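Local coordinates for double-stranded RNA-binding protein 1 (Arabidopsis thaliana, PDB 3ADJ), which binds double-stranded RNA and assists DICER-LIKE 1 in the accurate processing of primary and precursor microRNAs in the nucleus, at residues Y24-V29 and F38-E43; I47-A52 and R66-A71. All blocks are in the same frame, centred on the assembly; numbering follows the deposited sequence.

Contact 1: residues Y24-V29 and F38-E43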
# COMPACT_ATOMS: atom_id res chain seq x y z
N TYR A 24 4.24 -1.87 -5.61
CA TYR A 24 4.36 -1.16 -4.34
C TYR A 24 5.33 -0.01 -4.51
O TYR A 24 6.38 -0.15 -5.10
CB TYR A 24 4.81 -2.12 -3.20
CG TYR A 24 3.80 -3.20 -2.89
CD1 TYR A 24 3.64 -4.29 -3.73
CD2 TYR A 24 2.98 -3.11 -1.76
CE1 TYR A 24 2.70 -5.27 -3.45
CE2 TYR A 24 2.02 -4.08 -1.47
CZ TYR A 24 1.90 -5.16 -2.32
OH TYR A 24 0.97 -6.12 -2.06
N GLN A 25 4.97 1.14 -4.00
CA GLN A 25 5.88 2.26 -4.07
C GLN A 25 6.08 2.80 -2.67
O GLN A 25 5.31 2.50 -1.78
CB GLN A 25 5.33 3.33 -4.99
CG GLN A 25 6.41 4.17 -5.60
CD GLN A 25 5.94 5.54 -5.92
OE1 GLN A 25 5.50 6.27 -5.03
NE2 GLN A 25 6.03 5.91 -7.19
N CYS A 26 7.13 3.60 -2.49
CA CYS A 26 7.46 4.18 -1.19
C CYS A 26 7.87 5.65 -1.31
O CYS A 26 8.49 6.05 -2.29
CB CYS A 26 8.59 3.39 -0.55
SG CYS A 26 8.39 3.23 1.21
N GLN A 27 7.49 6.44 -0.31
CA GLN A 27 7.86 7.86 -0.26
C GLN A 27 8.28 8.33 1.11
O GLN A 27 8.10 7.64 2.10
CB GLN A 27 6.71 8.73 -0.73
CG GLN A 27 6.64 8.93 -2.21
CD GLN A 27 5.23 9.16 -2.61
OE1 GLN A 27 4.73 10.28 -2.50
NE2 GLN A 27 4.54 8.09 -3.01
N LYS A 28 8.82 9.53 1.18
CA LYS A 28 9.40 10.02 2.40
C LYS A 28 9.04 11.47 2.60
O LYS A 28 8.89 12.22 1.64
CB LYS A 28 10.91 9.90 2.27
CG LYS A 28 11.71 10.37 3.43
CD LYS A 28 13.15 10.50 3.00
CE LYS A 28 13.99 10.66 4.23
NZ LYS A 28 15.38 10.99 3.88
N VAL A 29 8.86 11.85 3.87
CA VAL A 29 8.86 13.27 4.26
C VAL A 29 9.76 13.39 5.47
O VAL A 29 9.48 12.77 6.50
CB VAL A 29 7.47 13.80 4.62
CG1 VAL A 29 7.58 15.17 5.26
CG2 VAL A 29 6.57 13.87 3.38
N PHE A 38 7.21 7.67 6.39
CA PHE A 38 7.10 6.99 5.09
C PHE A 38 5.66 6.85 4.66
O PHE A 38 4.85 6.35 5.42
CB PHE A 38 7.69 5.57 5.15
CG PHE A 38 9.00 5.46 5.86
CD1 PHE A 38 9.05 5.12 7.21
CD2 PHE A 38 10.20 5.67 5.19
CE1 PHE A 38 10.26 5.01 7.89
CE2 PHE A 38 11.41 5.56 5.87
CZ PHE A 38 11.44 5.23 7.22
N THR A 39 5.31 7.27 3.45
CA THR A 39 4.00 6.96 2.90
C THR A 39 4.22 5.90 1.82
O THR A 39 5.11 6.05 0.97
CB THR A 39 3.36 8.20 2.27
OG1 THR A 39 3.34 9.27 3.22
CG2 THR A 39 1.96 7.93 1.85
N CYS A 40 3.43 4.83 1.85
CA CYS A 40 3.62 3.72 0.91
C CYS A 40 2.43 3.65 0.02
O CYS A 40 1.34 4.05 0.40
CB CYS A 40 3.78 2.38 1.63
SG CYS A 40 5.44 2.07 2.29
N THR A 41 2.62 3.08 -1.17
CA THR A 41 1.56 3.04 -2.17
C THR A 41 1.42 1.67 -2.83
O THR A 41 2.40 0.95 -3.01
CB THR A 41 1.81 4.11 -3.19
OG1 THR A 41 1.43 5.36 -2.62
CG2 THR A 41 1.02 3.85 -4.44
N VAL A 42 0.18 1.32 -3.15
CA VAL A 42 -0.14 0.09 -3.85
C VAL A 42 -1.00 0.38 -5.08
O VAL A 42 -2.09 0.93 -4.97
CB VAL A 42 -0.79 -0.93 -2.88
CG1 VAL A 42 -1.44 -2.11 -3.59
CG2 VAL A 42 0.24 -1.44 -1.94
N GLU A 43 -0.49 0.02 -6.24
CA GLU A 43 -1.19 0.26 -7.49
C GLU A 43 -1.67 -1.07 -8.01
O GLU A 43 -0.88 -1.97 -8.25
CB GLU A 43 -0.25 0.95 -8.49
CG GLU A 43 -0.89 1.41 -9.78
CD GLU A 43 0.10 1.97 -10.79
OE1 GLU A 43 1.28 1.54 -10.78
OE2 GLU A 43 -0.28 2.84 -11.61

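Contact 2: residues I47-A52 and R66-A71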
# COMPACT_ATOMS: atom_id res chain seq x y z
N ILE A 47 -5.26 2.16 -10.32
CA ILE A 47 -5.61 2.95 -9.16
C ILE A 47 -4.52 2.78 -8.14
O ILE A 47 -4.23 1.66 -7.75
CB ILE A 47 -6.94 2.47 -8.56
CG1 ILE A 47 -8.06 2.60 -9.60
CG2 ILE A 47 -7.27 3.22 -7.27
CD1 ILE A 47 -9.45 2.38 -9.05
N LYS A 48 -3.91 3.88 -7.73
CA LYS A 48 -2.96 3.83 -6.64
C LYS A 48 -3.71 4.04 -5.35
O LYS A 48 -4.42 5.04 -5.21
CB LYS A 48 -1.89 4.92 -6.76
CG LYS A 48 -1.22 5.07 -8.11
CD LYS A 48 0.08 5.87 -7.88
CE LYS A 48 0.61 6.52 -9.18
NZ LYS A 48 1.70 7.53 -8.91
N TYR A 49 -3.54 3.11 -4.39
CA TYR A 49 -4.14 3.25 -3.07
C TYR A 49 -3.09 3.73 -2.08
O TYR A 49 -2.04 3.15 -2.05
CB TYR A 49 -4.64 1.89 -2.63
CG TYR A 49 -5.57 1.25 -3.63
CD1 TYR A 49 -5.08 0.40 -4.60
CD2 TYR A 49 -6.93 1.50 -3.58
CE1 TYR A 49 -5.91 -0.18 -5.49
CE2 TYR A 49 -7.78 0.91 -4.47
CZ TYR A 49 -7.28 0.07 -5.43
OH TYR A 49 -8.15 -0.51 -6.32
N THR A 50 -3.35 4.75 -1.26
CA THR A 50 -2.27 5.33 -0.45
C THR A 50 -2.44 5.11 1.04
O THR A 50 -3.47 5.44 1.62
CB THR A 50 -2.06 6.83 -0.76
OG1 THR A 50 -1.78 6.99 -2.16
CG2 THR A 50 -0.89 7.40 0.05
N GLY A 51 -1.40 4.58 1.66
CA GLY A 51 -1.41 4.36 3.10
C GLY A 51 -1.26 5.64 3.89
O GLY A 51 -0.78 6.65 3.39
N ALA A 52 -1.67 5.57 5.15
CA ALA A 52 -1.46 6.62 6.12
C ALA A 52 0.02 6.85 6.30
O ALA A 52 0.82 5.99 6.03
CB ALA A 52 -2.07 6.18 7.43
N ARG A 66 -4.20 -2.21 3.63
CA ARG A 66 -5.52 -2.13 4.23
C ARG A 66 -6.41 -1.19 3.46
O ARG A 66 -7.62 -1.37 3.46
CB ARG A 66 -5.48 -1.64 5.66
CG ARG A 66 -5.44 -2.72 6.70
CD ARG A 66 -5.71 -2.13 8.07
NE ARG A 66 -4.60 -2.48 8.99
CZ ARG A 66 -4.76 -2.70 10.30
NH1 ARG A 66 -6.00 -2.62 10.86
NH2 ARG A 66 -3.68 -3.01 11.03
N THR A 67 -5.83 -0.19 2.81
CA THR A 67 -6.61 0.70 1.97
C THR A 67 -7.04 -0.08 0.75
O THR A 67 -8.23 -0.09 0.39
CB THR A 67 -5.84 1.94 1.57
OG1 THR A 67 -5.21 2.50 2.72
CG2 THR A 67 -6.78 2.96 1.00
N ALA A 68 -6.07 -0.78 0.14
CA ALA A 68 -6.34 -1.58 -1.04
C ALA A 68 -7.44 -2.63 -0.87
O ALA A 68 -8.31 -2.72 -1.71
CB ALA A 68 -5.11 -2.21 -1.52
N LEU A 69 -7.42 -3.40 0.22
CA LEU A 69 -8.38 -4.49 0.41
C LEU A 69 -9.75 -3.95 0.73
O LEU A 69 -10.77 -4.54 0.35
CB LEU A 69 -7.96 -5.41 1.56
CG LEU A 69 -6.70 -6.28 1.49
CD1 LEU A 69 -6.24 -6.64 2.90
CD2 LEU A 69 -6.99 -7.54 0.70
N LEU A 70 -9.80 -2.83 1.43
CA LEU A 70 -11.07 -2.37 1.98
C LEU A 70 -11.88 -1.67 0.94
O LEU A 70 -13.11 -1.64 1.00
CB LEU A 70 -10.86 -1.48 3.20
CG LEU A 70 -10.26 -2.24 4.38
CD1 LEU A 70 -10.22 -1.33 5.55
CD2 LEU A 70 -11.07 -3.48 4.69
N ALA A 71 -11.16 -1.09 -0.01
CA ALA A 71 -11.76 -0.44 -1.14
C ALA A 71 -12.36 -1.56 -1.96
O ALA A 71 -13.55 -1.55 -2.27
CB ALA A 71 -10.69 0.28 -1.92

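Contact 1: residues Y24-V29 and F38-E43
Tyr24 and Val42 sit side by side at one end of an antiparallel beta hairpin, the first two strands of the alpha-beta-beta-beta-alpha fold of the protein's second double-stranded RNA-binding domain. The strand axes run at 159° to each other, and side chains alternate: Tyr24, Cys26, Phe38, Cys40 and Val42 occupy the face turned to the helices, Gln25, Gln27, Thr39 and Thr41 the other. With CG anti to its carbonyl carbon (chi1 -65°), the tyrosine drops from the sheet alongside the valine. Its CB comes within 3.9 Å of Thr41 O, CG lies 4.1 Å from Val42 CG2, and CD2 and CE2 then straddle that same methyl, which meets the ring obliquely. Beyond them CZ withdraws to 4.1 Å from Val42 CG2 and the tip, OH, to 4.7 Å from it; the tyrosine side chain also touches Lys7 and Leu10 of helix 4-15. A serine in place of Tyr24 would probably leave Val42 CG2 without its aromatic neighbour and open a gap between the hairpin and that helix. Further along the same face, Cys26 SG and Cys40 SG approach to 3.3 Å, a contact much longer than a disulfide. Paired backbone bonds set the register: Gln25 N to Thr41 O at 2.8 Å (163° at the hydrogen) has its return bond from Thr41 N, and Gln27 N to Thr39 O at 2.7 Å is answered by Thr39 N. On the threonine-bearing face, Gln25 and Gln27 reach each other through a weak hydrogen bond, Gln27 NE2 to Gln25 OE1 at 2.9 Å.

Contact 2: residues I47-A52 and R66-A71
Tyr49 lays one face of its ring over the backbone of Ala68, whose CA stands 4.2 Å from the ring centroid and 20° off the normal, the geometry of a CH-pi contact. A first torsion that sets CG anti to the carbonyl carbon (chi1 -54°) lets the ring lie along the helix and touch Ala68 and, three residues on, Ala71. At the near end, Tyr49 CB approaches Thr67 CG2 (4.3 Å); in the middle, CD1 meets Ala68 CB at 4.0 Å; farther out, CE2 reaches Ala71 CB at 3.9 Å, from an oblique direction. The small side chains of Ala68 and Ala71 probably let the ring come this near the helix backbone. The opposite face of the ring is lined by Ile47 CG2 from its own strand, so the ring is sandwiched between the branched side chain and the helix.

Thr67 OG1 lies 3.6 Å from Thr50 O, but its hydrogen bond goes to Ser63 O, one turn back in the helix, and the approach to Thr50 O is only a close contact. No hydrogen bond links the two segments; apolar surface joins them. The strand runs at 121° to the helix, with axes 7.5 Å apart at closest. Within the fold, strand 47-50 is the edge strand beside 36-44, and helix 57-73 lies against it while Ala68 and Leu69 turn to helix 4-15 through Leu9 and Leu10.

Overall arrangement
The two contacts follow each other along the chain and share one sheet, their centres about 11 Å apart. Strand 36-44 is the bridge: Val42 O lies 2.7 Å from Tyr49 N and Cys40 O 3.1 Å from Gly51 N, both probable hydrogen bonds. Contact 1 pairs the first two strands of the sheet and contact 2 fastens its third strand to helix 57-73, which also meets contact 1 where Cys40 touches Ala64. Leu10 of helix 4-15 ties them, touching both Tyr24 and Ala68. No RNA is present; in related domains the first helix, the turn of this hairpin and the start of the last helix bind it, so both contacts probably belong to the scaffold.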